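Local structure of effector protein Lem4 (lpg1101) (Legionella pneumophila subsp. pneumophila, 6CGK) at residues A[25-30]-A[184-189]. The protein acts as a membrane-associated protein tyrosine phosphatase of the haloacid dehalogenase superfamily, this chain being its HAD domain, and is a translocated effector. The protein carries 1 engineered substitution. Residues are numbered along the deposited sequence; the frame is centred on the assembly and turned at random.
Sequences DGTITG and GQFKWG. With MG (magnesium ion), chain C; PO4 (phosphate ion), chain B.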
loop_
_atom_site.group_PDB
_atom_site.type_symbol
_atom_site.label_atom_id
_atom_site.label_comp_id
_atom_site.label_asym_id
_atom_site.label_seq_id
_atom_site.Cartn_x
_atom_site.Cartn_y
_atom_site.Cartn_z
ATOM N N ASP A 25 -7.436 -2.298 0.438
ATOM C CA ASP A 25 -8.591 -3.121 0.074
ATOM C C ASP A 25 -9.020 -2.807 -1.350
ATOM O O ASP A 25 -9.302 -1.649 -1.687
ATOM C CB ASP A 25 -9.776 -2.858 1.007
ATOM C CG ASP A 25 -9.484 -3.248 2.433
ATOM O OD1 ASP A 25 -9.163 -4.423 2.665
ATOM O OD2 ASP A 25 -9.567 -2.372 3.318
ATOM N N GLY A 26 -9.089 -3.833 -2.176
ATOM C CA GLY A 26 -9.537 -3.693 -3.545
ATOM C C GLY A 26 -8.438 -3.349 -4.514
ATOM O O GLY A 26 -8.658 -3.408 -5.733
ATOM N N THR A 27 -7.275 -2.964 -4.004
ATOM C CA THR A 27 -6.112 -2.631 -4.807
ATOM C C THR A 27 -5.066 -3.728 -4.676
ATOM O O THR A 27 -4.778 -4.434 -5.644
ATOM C CB THR A 27 -5.547 -1.278 -4.363
ATOM O OG1 THR A 27 -6.568 -0.288 -4.504
ATOM C CG2 THR A 27 -4.368 -0.879 -5.208
ATOM N N ILE A 28 -4.527 -3.908 -3.472
ATOM C CA ILE A 28 -3.676 -5.058 -3.192
ATOM C C ILE A 28 -4.502 -6.342 -3.042
ATOM O O ILE A 28 -4.034 -7.415 -3.433
ATOM C CB ILE A 28 -2.818 -4.760 -1.954
ATOM C CG1 ILE A 28 -1.737 -3.726 -2.326
ATOM C CG2 ILE A 28 -2.158 -6.029 -1.396
ATOM C CD1 ILE A 28 -1.173 -2.990 -1.145
ATOM N N THR A 29 -5.736 -6.266 -2.511
ATOM C CA THR A 29 -6.616 -7.426 -2.443
ATOM C C THR A 29 -7.654 -7.370 -3.556
ATOM O O THR A 29 -7.747 -6.401 -4.312
ATOM C CB THR A 29 -7.343 -7.515 -1.098
ATOM O OG1 THR A 29 -8.367 -6.499 -1.045
ATOM C CG2 THR A 29 -6.405 -7.315 0.060
ATOM N N GLY A 30 -8.480 -8.418 -3.627
ATOM C CA GLY A 30 -9.526 -8.458 -4.624
ATOM C C GLY A 30 -10.884 -7.975 -4.162
ATOM O O GLY A 30 -11.881 -8.242 -4.842
ATOM N N GLY A 184 -8.699 -6.562 -8.904
ATOM C CA GLY A 184 -8.308 -7.639 -9.777
ATOM C C GLY A 184 -7.892 -7.216 -11.168
ATOM O O GLY A 184 -7.464 -8.072 -11.950
ATOM N N GLN A 185 -7.994 -5.930 -11.503
ATOM C CA GLN A 185 -7.707 -5.454 -12.850
ATOM C C GLN A 185 -6.454 -4.588 -12.924
ATOM O O GLN A 185 -6.222 -3.944 -13.952
ATOM C CB GLN A 185 -8.909 -4.686 -13.401
ATOM C CG GLN A 185 -10.191 -5.498 -13.429
ATOM C CD GLN A 185 -10.195 -6.526 -14.541
ATOM O OE1 GLN A 185 -9.677 -6.272 -15.630
ATOM N NE2 GLN A 185 -10.772 -7.697 -14.275
ATOM N N PHE A 186 -5.635 -4.563 -11.876
ATOM C CA PHE A 186 -4.418 -3.757 -11.883
ATOM C C PHE A 186 -3.293 -4.478 -12.622
ATOM O O PHE A 186 -3.104 -5.688 -12.464
ATOM C CB PHE A 186 -3.985 -3.444 -10.454
ATOM C CG PHE A 186 -4.897 -2.487 -9.749
ATOM C CD1 PHE A 186 -6.043 -2.934 -9.121
ATOM C CD2 PHE A 186 -4.609 -1.134 -9.725
ATOM C CE1 PHE A 186 -6.885 -2.048 -8.477
ATOM C CE2 PHE A 186 -5.447 -0.241 -9.079
ATOM C CZ PHE A 186 -6.585 -0.699 -8.456
ATOM N N LYS A 187 -2.538 -3.725 -13.426
ATOM C CA LYS A 187 -1.484 -4.297 -14.267
ATOM C C LYS A 187 -0.126 -4.108 -13.591
ATOM O O LYS A 187 0.724 -3.315 -14.013
ATOM C CB LYS A 187 -1.524 -3.667 -15.659
ATOM C CG LYS A 187 -2.939 -3.338 -16.134
ATOM C CD LYS A 187 -3.205 -3.836 -17.542
ATOM N N TRP A 188 0.064 -4.863 -12.505
ATOM C CA TRP A 188 1.243 -4.672 -11.658
ATOM C C TRP A 188 2.538 -4.848 -12.441
ATOM O O TRP A 188 3.509 -4.110 -12.223
ATOM C CB TRP A 188 1.184 -5.631 -10.468
ATOM C CG TRP A 188 -0.006 -5.374 -9.597
ATOM C CD1 TRP A 188 -1.140 -6.132 -9.502
ATOM C CD2 TRP A 188 -0.196 -4.260 -8.714
ATOM N NE1 TRP A 188 -2.027 -5.564 -8.602
ATOM C CE2 TRP A 188 -1.466 -4.417 -8.105
ATOM C CE3 TRP A 188 0.592 -3.158 -8.364
ATOM C CZ2 TRP A 188 -1.964 -3.503 -7.174
ATOM C CZ3 TRP A 188 0.101 -2.260 -7.445
ATOM C CH2 TRP A 188 -1.165 -2.431 -6.860
ATOM N N GLY A 189 2.574 -5.806 -13.370
ATOM C CA GLY A 189 3.761 -5.976 -14.193
ATOM C C GLY A 189 4.105 -4.731 -14.987
ATOM O O GLY A 189 5.274 -4.350 -15.087
HETATM MG MG MG C . -9.617 0.356 -1.660
HETATM P P PO4 B . -8.962 0.824 1.886
HETATM O O1 PO4 B . -7.658 0.061 2.049
HETATM O O2 PO4 B . -8.859 2.300 2.260
HETATM O O3 PO4 B . -9.976 0.150 2.799
HETATM O O4 PO4 B . -9.486 0.662 0.475
HETATM O O HOH W 1 -6.877 -5.941 -6.997
HETATM O O HOH W 2 -4.195 -6.868 -7.500
HETATM O O HOH W 3 -11.618 -0.078 -1.593
HETATM O O HOH W 4 -10.011 2.399 -1.751
#
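The carbonyl oxygen of Thr27 ties the two segments together, although through water. One water donates to Thr27 O and accepts from Trp188 NE1 at 2.8 Å. A second lies within hydrogen-bonding distance of Thr27 O and Thr29 O, which may share its protons, and takes the backbone N-H of Gly184, with 2.7 Å from its oxygen to Gly184 N. The same carbonyl oxygen lies at the edge of the indole, near its plane, 3.3 Å from Trp188 CZ2. Tryptophan thus supplies both a polar N-H for the water and a flat hydrocarbon rim. On the carbon side of Thr27, CG2 sits over one face of the Phe186 ring, a CH-pi contact 4.2 Å from the centroid and 21° off the normal, while also touching Trp188 CH2. With OG1 beside the backbone N (chi1 -58°), CG2 falls anti to that N and meets the aromatics, while OG1 hydrogen-bonds OD1 of Asn23, an engineered residue that still binds the magnesium. A short side chain with one methyl and one hydroxyl can face both ways; Cys153 of strand 150-154 lines the aromatic pair. Gly26, whose positive phi suits glycine, gives its N-H to Thr29 OG1 at 3.0 Å, nearly straight at 175°, bridging the two within the loop. Asp25 N donates to the phosphate. This loop follows the first strand of the HAD core. Thr27 O reaches 184-189 through water, whereas Asp25 O binds magnesium directly at 2.0 Å, alongside Asn23 and Asp155, so one short loop joins the metal site to the aromatics at the start of helix 188-198.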